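PDB 5G5G: putative xanthine dehydrogenase YAGS fad-binding subunit from Escherichia coli, which probably oxidises aldehydes as the molybdenum-bearing subunit of a periplasmic aldehyde oxidase, holding its metal through a pterin cytosine dinucleotide. Local coordinates for residues G438-L443 with G507-A512; G511-T516 with I681-K686; C611-I616 with K688-L693. One frame throughout, in Å; residues are numbered along the deposited sequence.

Contact 1. Residues G438-L443 with G507-A512. With MCN (pterin cytosine dinucleotide), chain Y; MOS (dioxothiomolybdenum(VI) ion), chain Z.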
loop_
_atom_site.group_PDB
_atom_site.type_symbol
_atom_site.label_atom_id
_atom_site.label_comp_id
_atom_site.label_asym_id
_atom_site.label_seq_id
_atom_site.Cartn_x
_atom_site.Cartn_y
_atom_site.Cartn_z
ATOM N N GLY C 438 -5.867 22.445 -1.972
ATOM C CA GLY C 438 -6.110 21.630 -0.822
ATOM C C GLY C 438 -6.602 22.443 0.367
ATOM O O GLY C 438 -6.305 23.615 0.508
ATOM N N PHE C 439 -7.354 21.783 1.225
ATOM C CA PHE C 439 -8.038 22.373 2.353
ATOM C C PHE C 439 -8.272 21.278 3.360
ATOM O O PHE C 439 -8.757 20.199 2.995
ATOM C CB PHE C 439 -9.383 22.929 1.899
ATOM C CG PHE C 439 -10.239 23.461 3.032
ATOM C CD1 PHE C 439 -10.010 24.736 3.504
ATOM C CD2 PHE C 439 -11.151 22.625 3.710
ATOM C CE1 PHE C 439 -10.750 25.238 4.580
ATOM C CE2 PHE C 439 -11.867 23.088 4.822
ATOM C CZ PHE C 439 -11.656 24.409 5.231
ATOM N N ARG C 440 -8.022 21.580 4.633
ATOM C CA ARG C 440 -8.303 20.632 5.742
ATOM C C ARG C 440 -8.361 21.412 7.021
ATOM O O ARG C 440 -7.487 22.244 7.271
ATOM C CB ARG C 440 -7.233 19.558 5.816
ATOM C CG ARG C 440 -7.491 18.436 6.809
ATOM C CD ARG C 440 -8.637 17.512 6.428
ATOM N NE ARG C 440 -8.800 16.508 7.460
ATOM C CZ ARG C 440 -9.811 15.645 7.559
ATOM N NH1 ARG C 440 -10.822 15.670 6.686
ATOM N NH2 ARG C 440 -9.822 14.745 8.541
ATOM N N ASN C 441 -9.396 21.201 7.807
ATOM C CA ASN C 441 -9.518 21.918 9.050
ATOM C C ASN C 441 -8.400 21.570 10.074
ATOM O O ASN C 441 -7.754 20.510 9.986
ATOM C CB ASN C 441 -10.904 21.721 9.652
ATOM C CG ASN C 441 -11.978 22.517 8.912
ATOM O OD1 ASN C 441 -11.721 23.613 8.427
ATOM N ND2 ASN C 441 -13.181 21.992 8.862
ATOM N N ASN C 442 -8.206 22.494 11.006
ATOM C CA ASN C 442 -7.321 22.286 12.122
ATOM C C ASN C 442 -8.187 22.047 13.344
ATOM O O ASN C 442 -8.994 22.891 13.680
ATOM C CB ASN C 442 -6.435 23.493 12.346
ATOM C CG ASN C 442 -5.482 23.300 13.479
ATOM O OD1 ASN C 442 -4.664 22.406 13.430
ATOM N ND2 ASN C 442 -5.579 24.138 14.511
ATOM N N LEU C 443 -8.004 20.916 14.017
ATOM C CA LEU C 443 -8.862 20.486 15.126
ATOM C C LEU C 443 -8.053 20.419 16.426
ATOM O O LEU C 443 -6.877 20.141 16.401
ATOM C CB LEU C 443 -9.437 19.097 14.824
ATOM C CG LEU C 443 -10.239 18.952 13.524
ATOM C CD1 LEU C 443 -10.661 17.478 13.335
ATOM C CD2 LEU C 443 -11.456 19.874 13.487
ATOM N N GLY C 507 -4.685 11.253 14.788
ATOM C CA GLY C 507 -5.900 11.274 14.058
ATOM C C GLY C 507 -6.280 12.725 13.803
ATOM O O GLY C 507 -5.810 13.618 14.518
ATOM N N GLY C 508 -7.077 12.933 12.756
ATOM C CA GLY C 508 -7.624 14.252 12.410
ATOM C C GLY C 508 -6.596 15.337 12.138
ATOM O O GLY C 508 -6.904 16.564 12.242
ATOM N N GLN C 509 -5.382 14.900 11.829
ATOM C CA GLN C 509 -4.156 15.724 11.844
ATOM C C GLN C 509 -4.080 16.680 13.014
ATOM O O GLN C 509 -3.673 17.828 12.848
ATOM C CB GLN C 509 -3.884 16.411 10.488
ATOM C CG GLN C 509 -4.883 17.463 9.985
ATOM C CD GLN C 509 -4.382 18.252 8.810
ATOM O OE1 GLN C 509 -3.639 17.781 7.964
ATOM N NE2 GLN C 509 -4.831 19.492 8.727
ATOM N N TRP C 510 -4.536 16.266 14.184
ATOM C CA TRP C 510 -4.411 17.100 15.393
ATOM C C TRP C 510 -3.226 16.647 16.243
ATOM O O TRP C 510 -2.909 17.276 17.257
ATOM C CB TRP C 510 -5.677 17.133 16.250
ATOM C CG TRP C 510 -6.144 15.778 16.775
ATOM C CD1 TRP C 510 -5.407 14.853 17.489
ATOM C CD2 TRP C 510 -7.449 15.222 16.643
ATOM N NE1 TRP C 510 -6.186 13.749 17.782
ATOM C CE2 TRP C 510 -7.441 13.957 17.287
ATOM C CE3 TRP C 510 -8.618 15.632 15.971
ATOM C CZ2 TRP C 510 -8.562 13.095 17.281
ATOM C CZ3 TRP C 510 -9.785 14.772 16.002
ATOM C CH2 TRP C 510 -9.728 13.532 16.656
ATOM N N GLY C 511 -2.618 15.520 15.860
ATOM C CA GLY C 511 -1.640 14.872 16.751
ATOM C C GLY C 511 -0.410 15.694 17.077
ATOM O O GLY C 511 -0.019 15.777 18.260
ATOM N N ALA C 512 0.251 16.250 16.046
ATOM C CA ALA C 512 1.473 17.020 16.300
ATOM C C ALA C 512 1.236 18.218 17.199
ATOM O O ALA C 512 1.932 18.445 18.196
ATOM C CB ALA C 512 2.070 17.500 15.015
HETATM N N1 MCN Y . 4.363 18.146 11.428
HETATM C C2 MCN Y . 5.422 19.140 11.633
HETATM N N3 MCN Y . 4.653 20.434 11.895
HETATM C C4 MCN Y . 3.371 20.754 11.838
HETATM C C5 MCN Y . 2.488 19.542 11.730
HETATM C C6 MCN Y . 3.008 18.378 11.472
HETATM O O2 MCN Y . 6.534 19.024 11.644
HETATM N N4 MCN Y . 2.818 21.909 11.955
HETATM C "C1'" MCN Y . 4.910 16.880 10.969
HETATM C C2D MCN Y . 5.564 16.066 12.148
HETATM O "O2'" MCN Y . 6.570 15.198 11.630
HETATM C "C3'" MCN Y . 4.393 15.341 12.580
HETATM C C4D MCN Y . 3.516 14.860 11.337
HETATM O O4D MCN Y . 3.855 16.048 10.472
HETATM O "O3'" MCN Y . 4.578 14.132 13.400
HETATM C "C5'" MCN Y . 2.107 14.743 11.341
HETATM O "O5'" MCN Y . 1.471 15.578 12.279
HETATM P PA MCN Y . -0.048 15.844 12.119
HETATM O O1A MCN Y . -0.520 16.480 13.426
HETATM O O2A MCN Y . -0.324 16.490 10.807
HETATM O O3A MCN Y . -0.719 14.300 12.030
HETATM P PB MCN Y . -1.050 13.414 13.297
HETATM O O1B MCN Y . -2.403 13.708 13.784
HETATM O O2B MCN Y . 0.099 13.450 14.250
HETATM O O3B MCN Y . -0.954 12.006 12.602
HETATM C C10 MCN Y . -2.146 11.463 11.892
HETATM C "C9'" MCN Y . -2.078 11.597 10.412
HETATM C "C8'" MCN Y . -3.511 11.093 9.835
HETATM S "S8'" MCN Y . -4.943 11.567 10.563
HETATM C "C7'" MCN Y . -3.447 10.206 8.968
HETATM S "S7'" MCN Y . -4.910 9.381 8.356
HETATM C "C6'" MCN Y . -2.154 9.897 8.153
HETATM C C7 MCN Y . -1.105 11.030 8.582
HETATM O "O9'" MCN Y . -0.935 11.100 9.940
HETATM N "N5'" MCN Y . -1.672 8.554 8.771
HETATM C C4A MCN Y . -0.258 8.125 8.522
HETATM N "N8'" MCN Y . 0.207 10.625 8.032
HETATM C C4B MCN Y . 0.650 9.359 8.190
HETATM N "N1'" MCN Y . 1.956 9.061 7.801
HETATM C "C2'" MCN Y . 2.585 7.858 8.140
HETATM N "N2'" MCN Y . 3.745 7.575 7.784
HETATM N "N3'" MCN Y . 1.726 6.830 8.417
HETATM C "C4'" MCN Y . 0.401 6.845 8.821
HETATM O "O4'" MCN Y . -0.424 5.976 9.160
HETATM MO MO MOS Z . -6.522 9.980 9.895
HETATM S S MOS Z . -8.284 9.215 8.599
HETATM O O1 MOS Z . -6.472 8.572 10.995
HETATM O O2 MOS Z . -8.080 11.135 10.687
HETATM O O HOH W 1 -8.579 17.730 10.305
HETATM O O HOH W 2 -6.230 19.083 12.928
#

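Contact 2. Residues G511-T516 with I681-K686. With MCN (pterin cytosine dinucleotide), chain Y.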
loop_
_atom_site.group_PDB
_atom_site.type_symbol
_atom_site.label_atom_id
_atom_site.label_comp_id
_atom_site.label_asym_id
_atom_site.label_seq_id
_atom_site.Cartn_x
_atom_site.Cartn_y
_atom_site.Cartn_z
ATOM N N GLY C 511 -2.618 15.520 15.860
ATOM C CA GLY C 511 -1.640 14.872 16.751
ATOM C C GLY C 511 -0.410 15.694 17.077
ATOM O O GLY C 511 -0.019 15.777 18.260
ATOM N N ALA C 512 0.251 16.250 16.046
ATOM C CA ALA C 512 1.473 17.020 16.300
ATOM C C ALA C 512 1.236 18.218 17.199
ATOM O O ALA C 512 1.932 18.445 18.196
ATOM C CB ALA C 512 2.070 17.500 15.015
ATOM N N ASN C 513 0.252 19.013 16.814
ATOM C CA ASN C 513 -0.046 20.213 17.550
ATOM C C ASN C 513 -0.529 19.950 18.985
ATOM O O ASN C 513 -0.059 20.565 19.913
ATOM C CB ASN C 513 -1.089 21.032 16.765
ATOM C CG ASN C 513 -1.367 22.383 17.396
ATOM O OD1 ASN C 513 -0.461 23.013 17.946
ATOM N ND2 ASN C 513 -2.634 22.775 17.425
ATOM N N THR C 514 -1.442 19.005 19.170
ATOM C CA THR C 514 -1.994 18.738 20.490
ATOM C C THR C 514 -0.932 18.033 21.394
ATOM O O THR C 514 -0.807 18.420 22.551
ATOM C CB THR C 514 -3.266 17.904 20.434
ATOM O OG1 THR C 514 -3.020 16.646 19.817
ATOM C CG2 THR C 514 -4.389 18.639 19.703
ATOM N N SER C 515 -0.215 17.041 20.887
ATOM C CA SER C 515 0.722 16.284 21.692
ATOM C C SER C 515 1.889 17.214 22.158
ATOM O O SER C 515 2.300 17.179 23.332
ATOM C CB SER C 515 1.243 15.038 20.979
ATOM O OG SER C 515 2.078 15.291 19.877
ATOM N N THR C 516 2.385 18.023 21.236
ATOM C CA THR C 516 3.483 18.960 21.566
ATOM C C THR C 516 3.015 20.051 22.502
ATOM O O THR C 516 3.771 20.470 23.370
ATOM C CB THR C 516 4.235 19.540 20.374
ATOM O OG1 THR C 516 3.348 20.325 19.571
ATOM C CG2 THR C 516 4.874 18.434 19.562
ATOM N N ILE C 681 -3.554 31.548 17.067
ATOM C CA ILE C 681 -4.920 31.200 17.472
ATOM C C ILE C 681 -5.027 29.693 17.764
ATOM O O ILE C 681 -5.911 29.250 18.498
ATOM C CB ILE C 681 -5.929 31.709 16.433
ATOM C CG1 ILE C 681 -5.938 33.263 16.530
ATOM C CG2 ILE C 681 -7.310 31.152 16.674
ATOM C CD1 ILE C 681 -6.569 33.911 15.341
ATOM N N SER C 682 -4.154 28.922 17.156
ATOM C CA SER C 682 -4.176 27.460 17.265
ATOM C C SER C 682 -3.794 26.894 18.650
ATOM O O SER C 682 -4.506 26.028 19.182
ATOM C CB SER C 682 -3.270 26.826 16.185
ATOM O OG SER C 682 -3.235 25.367 16.276
ATOM N N SER C 683 -2.655 27.314 19.178
ATOM C CA SER C 683 -2.080 26.713 20.380
ATOM C C SER C 683 -0.834 27.444 20.770
ATOM O O SER C 683 -0.380 28.289 20.022
ATOM C CB SER C 683 -1.718 25.250 20.133
ATOM O OG SER C 683 -0.529 25.166 19.305
ATOM N N PRO C 684 -0.208 27.058 21.914
ATOM C CA PRO C 684 1.083 27.696 22.274
ATOM C C PRO C 684 2.234 27.350 21.288
ATOM O O PRO C 684 3.213 28.054 21.225
ATOM C CB PRO C 684 1.409 27.140 23.669
ATOM C CG PRO C 684 0.069 26.680 24.192
ATOM C CD PRO C 684 -0.724 26.197 22.994
ATOM N N MET C 685 2.090 26.251 20.574
ATOM C CA MET C 685 3.052 25.860 19.554
ATOM C C MET C 685 2.920 26.660 18.257
ATOM O O MET C 685 3.850 26.748 17.470
ATOM C CB MET C 685 2.923 24.343 19.241
ATOM C CG MET C 685 3.206 23.449 20.422
ATOM S SD MET C 685 4.833 23.592 21.170
ATOM C CE MET C 685 5.848 22.992 19.838
ATOM N N LYS C 686 1.718 27.163 18.016
ATOM C CA LYS C 686 1.359 27.922 16.810
ATOM C C LYS C 686 1.380 27.084 15.522
ATOM O O LYS C 686 1.460 27.610 14.421
ATOM C CB LYS C 686 2.228 29.192 16.726
ATOM C CG LYS C 686 2.253 29.951 18.042
ATOM C CD LYS C 686 3.081 31.238 17.943
ATOM C CE LYS C 686 3.070 31.996 19.263
ATOM N NZ LYS C 686 4.185 32.964 19.371
HETATM N N1 MCN Y . 4.363 18.146 11.428
HETATM C C2 MCN Y . 5.422 19.140 11.633
HETATM N N3 MCN Y . 4.653 20.434 11.895
HETATM C C4 MCN Y . 3.371 20.754 11.838
HETATM C C5 MCN Y . 2.488 19.542 11.730
HETATM C C6 MCN Y . 3.008 18.378 11.472
HETATM O O2 MCN Y . 6.534 19.024 11.644
HETATM N N4 MCN Y . 2.818 21.909 11.955
HETATM C "C1'" MCN Y . 4.910 16.880 10.969
HETATM C C2D MCN Y . 5.564 16.066 12.148
HETATM O "O2'" MCN Y . 6.570 15.198 11.630
HETATM C "C3'" MCN Y . 4.393 15.341 12.580
HETATM C C4D MCN Y . 3.516 14.860 11.337
HETATM O O4D MCN Y . 3.855 16.048 10.472
HETATM O "O3'" MCN Y . 4.578 14.132 13.400
HETATM C "C5'" MCN Y . 2.107 14.743 11.341
HETATM O "O5'" MCN Y . 1.471 15.578 12.279
HETATM P PA MCN Y . -0.048 15.844 12.119
HETATM O O1A MCN Y . -0.520 16.480 13.426
HETATM O O2A MCN Y . -0.324 16.490 10.807
HETATM O O3A MCN Y . -0.719 14.300 12.030
HETATM P PB MCN Y . -1.050 13.414 13.297
HETATM O O1B MCN Y . -2.403 13.708 13.784
HETATM O O2B MCN Y . 0.099 13.450 14.250
HETATM O O3B MCN Y . -0.954 12.006 12.602
HETATM C C10 MCN Y . -2.146 11.463 11.892
HETATM C "C9'" MCN Y . -2.078 11.597 10.412
HETATM C "C8'" MCN Y . -3.511 11.093 9.835
HETATM S "S8'" MCN Y . -4.943 11.567 10.563
HETATM C "C7'" MCN Y . -3.447 10.206 8.968
HETATM S "S7'" MCN Y . -4.910 9.381 8.356
HETATM C "C6'" MCN Y . -2.154 9.897 8.153
HETATM C C7 MCN Y . -1.105 11.030 8.582
HETATM O "O9'" MCN Y . -0.935 11.100 9.940
HETATM N "N5'" MCN Y . -1.672 8.554 8.771
HETATM C C4A MCN Y . -0.258 8.125 8.522
HETATM N "N8'" MCN Y . 0.207 10.625 8.032
HETATM C C4B MCN Y . 0.650 9.359 8.190
HETATM N "N1'" MCN Y . 1.956 9.061 7.801
HETATM C "C2'" MCN Y . 2.585 7.858 8.140
HETATM N "N2'" MCN Y . 3.745 7.575 7.784
HETATM N "N3'" MCN Y . 1.726 6.830 8.417
HETATM C "C4'" MCN Y . 0.401 6.845 8.821
HETATM O "O4'" MCN Y . -0.424 5.976 9.160
#

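Contact 3. Residues C611-I616 with K688-L693. With MCN (pterin cytosine dinucleotide), chain Y; MOS (dioxothiomolybdenum(VI) ion), chain Z.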
loop_
_atom_site.group_PDB
_atom_site.type_symbol
_atom_site.label_atom_id
_atom_site.label_comp_id
_atom_site.label_asym_id
_atom_site.label_seq_id
_atom_site.Cartn_x
_atom_site.Cartn_y
_atom_site.Cartn_z
ATOM N N CYS C 611 2.257 24.316 0.951
ATOM C CA CYS C 611 1.380 24.148 2.101
ATOM C C CYS C 611 1.501 25.264 3.122
ATOM O O CYS C 611 2.631 25.764 3.409
ATOM C CB CYS C 611 1.760 22.838 2.784
ATOM S SG CYS C 611 1.527 21.431 1.734
ATOM N N ALA C 612 0.350 25.600 3.709
ATOM C CA ALA C 612 0.239 26.509 4.848
ATOM C C ALA C 612 -0.460 25.757 5.984
ATOM O O ALA C 612 -1.684 25.525 5.949
ATOM C CB ALA C 612 -0.541 27.740 4.450
ATOM N N ALA C 613 0.353 25.315 6.958
ATOM C CA ALA C 613 -0.103 24.424 8.027
ATOM C C ALA C 613 0.420 24.900 9.391
ATOM O O ALA C 613 0.868 24.135 10.254
ATOM C CB ALA C 613 0.366 23.016 7.710
ATOM N N GLY C 614 0.316 26.190 9.616
ATOM C CA GLY C 614 0.919 26.822 10.826
ATOM C C GLY C 614 2.445 26.766 10.840
ATOM O O GLY C 614 3.085 26.518 9.819
ATOM N N ARG C 615 3.001 26.927 12.024
ATOM C CA ARG C 615 4.456 26.730 12.240
ATOM C C ARG C 615 4.806 25.278 12.017
ATOM O O ARG C 615 4.185 24.407 12.634
ATOM C CB ARG C 615 4.820 27.141 13.650
ATOM C CG ARG C 615 6.234 26.694 14.084
ATOM C CD ARG C 615 6.550 27.270 15.435
ATOM N NE ARG C 615 6.782 28.705 15.412
ATOM C CZ ARG C 615 6.681 29.506 16.481
ATOM N NH1 ARG C 615 6.229 29.049 17.661
ATOM N NH2 ARG C 615 6.991 30.798 16.368
ATOM N N ILE C 616 5.765 25.016 11.145
ATOM C CA ILE C 616 6.234 23.661 10.931
ATOM C C ILE C 616 7.259 23.284 11.995
ATOM O O ILE C 616 8.239 24.002 12.237
ATOM C CB ILE C 616 6.848 23.520 9.517
ATOM C CG1 ILE C 616 5.764 23.832 8.460
ATOM C CG2 ILE C 616 7.479 22.145 9.361
ATOM C CD1 ILE C 616 4.623 22.879 8.424
ATOM N N LYS C 688 -0.250 23.908 13.081
ATOM C CA LYS C 688 -1.496 23.243 12.654
ATOM C C LYS C 688 -1.157 21.922 11.966
ATOM O O LYS C 688 0.023 21.620 11.684
ATOM C CB LYS C 688 -2.340 24.162 11.746
ATOM C CG LYS C 688 -2.827 25.390 12.502
ATOM C CD LYS C 688 -3.726 26.319 11.654
ATOM C CE LYS C 688 -2.931 26.964 10.550
ATOM N NZ LYS C 688 -3.745 28.112 10.006
ATOM N N GLY C 689 -2.180 21.124 11.660
ATOM C CA GLY C 689 -1.966 19.825 11.060
ATOM C C GLY C 689 -1.449 19.884 9.637
ATOM O O GLY C 689 -1.749 20.824 8.906
ATOM N N VAL C 690 -0.722 18.841 9.247
ATOM C CA VAL C 690 -0.283 18.677 7.839
ATOM C C VAL C 690 -0.487 17.320 7.199
ATOM O O VAL C 690 -0.532 17.203 5.965
ATOM C CB VAL C 690 1.175 19.103 7.668
ATOM C CG1 VAL C 690 2.146 18.008 8.097
ATOM C CG2 VAL C 690 1.436 19.626 6.245
ATOM N N GLY C 691 -0.520 16.298 8.021
ATOM C CA GLY C 691 -0.538 14.912 7.530
ATOM C C GLY C 691 -1.714 14.501 6.649
ATOM O O GLY C 691 -1.550 13.578 5.841
ATOM N N GLU C 692 -2.861 15.174 6.819
ATOM C CA GLU C 692 -4.025 14.979 5.957
ATOM C C GLU C 692 -4.111 16.009 4.849
ATOM O O GLU C 692 -4.423 15.663 3.705
ATOM C CB GLU C 692 -5.297 14.895 6.792
ATOM C CG GLU C 692 -5.354 13.707 7.761
ATOM C CD GLU C 692 -6.697 13.628 8.486
ATOM O OE1 GLU C 692 -7.082 14.582 9.187
ATOM O OE2 GLU C 692 -7.365 12.583 8.288
ATOM N N LEU C 693 -3.786 17.259 5.178
ATOM C CA LEU C 693 -3.725 18.361 4.214
ATOM C C LEU C 693 -2.940 17.955 2.967
ATOM O O LEU C 693 -3.338 18.238 1.843
ATOM C CB LEU C 693 -3.085 19.591 4.861
ATOM C CG LEU C 693 -2.808 20.715 3.847
ATOM C CD1 LEU C 693 -4.100 21.321 3.293
ATOM C CD2 LEU C 693 -1.928 21.752 4.539
HETATM N N1 MCN Y . 4.363 18.146 11.428
HETATM C C2 MCN Y . 5.422 19.140 11.633
HETATM N N3 MCN Y . 4.653 20.434 11.895
HETATM C C4 MCN Y . 3.371 20.754 11.838
HETATM C C5 MCN Y . 2.488 19.542 11.730
HETATM C C6 MCN Y . 3.008 18.378 11.472
HETATM O O2 MCN Y . 6.534 19.024 11.644
HETATM N N4 MCN Y . 2.818 21.909 11.955
HETATM C "C1'" MCN Y . 4.910 16.880 10.969
HETATM C C2D MCN Y . 5.564 16.066 12.148
HETATM O "O2'" MCN Y . 6.570 15.198 11.630
HETATM C "C3'" MCN Y . 4.393 15.341 12.580
HETATM C C4D MCN Y . 3.516 14.860 11.337
HETATM O O4D MCN Y . 3.855 16.048 10.472
HETATM O "O3'" MCN Y . 4.578 14.132 13.400
HETATM C "C5'" MCN Y . 2.107 14.743 11.341
HETATM O "O5'" MCN Y . 1.471 15.578 12.279
HETATM P PA MCN Y . -0.048 15.844 12.119
HETATM O O1A MCN Y . -0.520 16.480 13.426
HETATM O O2A MCN Y . -0.324 16.490 10.807
HETATM O O3A MCN Y . -0.719 14.300 12.030
HETATM P PB MCN Y . -1.050 13.414 13.297
HETATM O O1B MCN Y . -2.403 13.708 13.784
HETATM O O2B MCN Y . 0.099 13.450 14.250
HETATM O O3B MCN Y . -0.954 12.006 12.602
HETATM C C10 MCN Y . -2.146 11.463 11.892
HETATM C "C9'" MCN Y . -2.078 11.597 10.412
HETATM C "C8'" MCN Y . -3.511 11.093 9.835
HETATM S "S8'" MCN Y . -4.943 11.567 10.563
HETATM C "C7'" MCN Y . -3.447 10.206 8.968
HETATM S "S7'" MCN Y . -4.910 9.381 8.356
HETATM C "C6'" MCN Y . -2.154 9.897 8.153
HETATM C C7 MCN Y . -1.105 11.030 8.582
HETATM O "O9'" MCN Y . -0.935 11.100 9.940
HETATM N "N5'" MCN Y . -1.672 8.554 8.771
HETATM C C4A MCN Y . -0.258 8.125 8.522
HETATM N "N8'" MCN Y . 0.207 10.625 8.032
HETATM C C4B MCN Y . 0.650 9.359 8.190
HETATM N "N1'" MCN Y . 1.956 9.061 7.801
HETATM C "C2'" MCN Y . 2.585 7.858 8.140
HETATM N "N2'" MCN Y . 3.745 7.575 7.784
HETATM N "N3'" MCN Y . 1.726 6.830 8.417
HETATM C "C4'" MCN Y . 0.401 6.845 8.821
HETATM O "O4'" MCN Y . -0.424 5.976 9.160
HETATM MO MO MOS Z . -6.522 9.980 9.895
HETATM S S MOS Z . -8.284 9.215 8.599
HETATM O O1 MOS Z . -6.472 8.572 10.995
HETATM O O2 MOS Z . -8.080 11.135 10.687
#

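Contact 1. Residues G438-L443 with G507-A512
Water carries most of the polar linkage between Asn-441, Leu-443 and the cofactor-binding loop Gly-507 to Trp-510. One water donates to both Asn-441 O and Gly-508 O; a second accepts from Leu-443 N and donates to Gly-508 O at 2.7 Å, with a weaker bond to Gln-509 O. Gly-508 O is thus gripped by two waters. The direct bond, Gln-509 NE2 to Asn-441 O, is weak at 3.3 Å. Gly-508 and Gln-509 both have positive phi, and a beta carbon on Gly-508 would run into the Trp-510 ring.

Gln-509 and Arg-440 slide past each other in opposite directions, amide and guanidinium planes 83° apart, with Arg-440 CG 3.4 Å from Gln-509 NE2. The bend of Arg-440 at chi2 (69°) brings its guanidinium edge near Gly-508 CA, while its charge is met by Glu-354 and Glu-692. Gln-509 OE1 turns to Leu-693 N. Leu-443 reaches the Trp-510 ring at its edge, CB lying 3.7 Å from CE3 with CD1 beside it. On one face of that indole, Gly-507 O stands 3.0 Å above the plane, offset toward the rim, and NE1 bonds to Ala-504 O.

The loop's own backbone serves the cofactor. Gly-508 N donates to O2 of the molybdenum ion at 2.9 Å, Gly-511 N to O1B and Ala-512 N to O1A of the pterin cytosine dinucleotide, so that the diphosphate meets the N-terminal part of a helix, whose dipole would favour the negative charge.

Strand 429-441 ends here, paired with strand 584-596 through Gly-438 and Arg-440, with Asn-442 to Gln-583 continuing the bonding just past their ends, and the loop comes across before continuing as helix 511-534.

Contact 2. Residues G511-T516 with I681-K686
Hydrogen bonding ties Asn-513 to the serine pair of the loop. Ser-683 OG donates to Asn-513 OD1 at a short 2.5 Å, in the carbonyl plane and on a lone pair, the C=O...O angle being 131°. Asn-513 gets there because its CG stands anti to the backbone N (chi1 -174°), carrying the amide off the helix to the loop. The other end of that amide, ND2, lies 2.9 Å from Ser-682 OG; that hydroxyl bonds to Ala-687 O. Ser-683 OG accepts in turn from Lys-686 N at 3.3 Å, an ST motif across the type I turn Ser-683 to Lys-686, with a weak bond from Met-685 N besides.

Van der Waals contact joins Thr-516 and Met-685, whose side chains cross at about a right angle. Met-685 CG comes within 3.2 Å of Thr-516 OG1, and bends at chi2 and chi3 fold the thioether back until CE reaches Thr-516 CB at 3.8 Å. The threonine hydroxyl itself donates to Ala-512 O at 2.7 Å; Thr-516 N reaches that carbonyl from the opposite face. Thr-516 and Met-685 both also touch Thr-479 of helix 472-484.

Every residue touching here is buried, so the polar pair Asn-513 OD1 and Ser-683 OG is met within the protein. Turn N-H groups hold the Ser-683 hydroxyl, which would help to hold the amide of Asn-513, the residue after the Gly-511 and Ala-512 N-H groups that bind the diphosphate.

Contact 3. Residues C611-I616 with K688-L693
Gly-614 and Lys-688 bring the two backbones to 4.7 Å between CA atoms, and Lys-688 N donates to Ala-613 O at 3.0 Å from well above the carbonyl plane, 45° out of it. The neighbouring carbonyls are put to use: Lys-688 O and Arg-615 O both accept from N4, the amino group of the cofactor's cytosine, at 2.8 Å and 2.9 Å. A beta carbon on Gly-614 would clash with Lys-688 N.

Lys-688 runs alongside Ala-613 and Gly-614, its bend at chi3 (-67°) laying CE 3.5 Å from Gly-614 N before NZ pairs with Asp-679. The methyl of Ala-613 is wedged among Gly-689 O, Val-690 CG2 at 3.8 Å and Leu-693 CD2, which also lies beside Cys-611 CB. Val-690 turns its other methyl, CG1, to the cytosine and ribose, while the N-H groups of Val-690 and Gly-691 both grip phosphate oxygen O2A at 2.8 Å.

Glu-692 leaves this packing and extends to the metal, OE2 lying 3.2 Å from molybdenum and receiving Ala-351 N. With an alanine in place of Glu-692, Arg-440 would probably lose one of its carboxylate mates, Ala-351 N its acceptor, and a gap would open beside the molybdenum.

Lys-688 O, with Arg-615 O of the other segment, meets the cytosine amino group, consistent with recognition of the base; segment 688-693 itself thus reaches base, phosphate and metal.

In the fold
All three contacts border the same dinucleotide, at different depths. Contact 1 is partly buried, with Leu-443 exposed and waters in the joint; contacts 2 and 3 are buried, the one joined by side-chain hydroxyls and an amide, the other by backbone carbonyls and small apolar groups. Contacts 1 and 2 share Gly-511 and Ala-512 of helix 511-534, and Asn-442 ND2 probably bonds to Ser-682 OG between them. Contacts 1 and 3 reach the same sheet and both touch the molybdenum ion. The loop after strand 669-674 gives a segment to contacts 2 and 3, probably linked again by Lys-686 O to Arg-615 N.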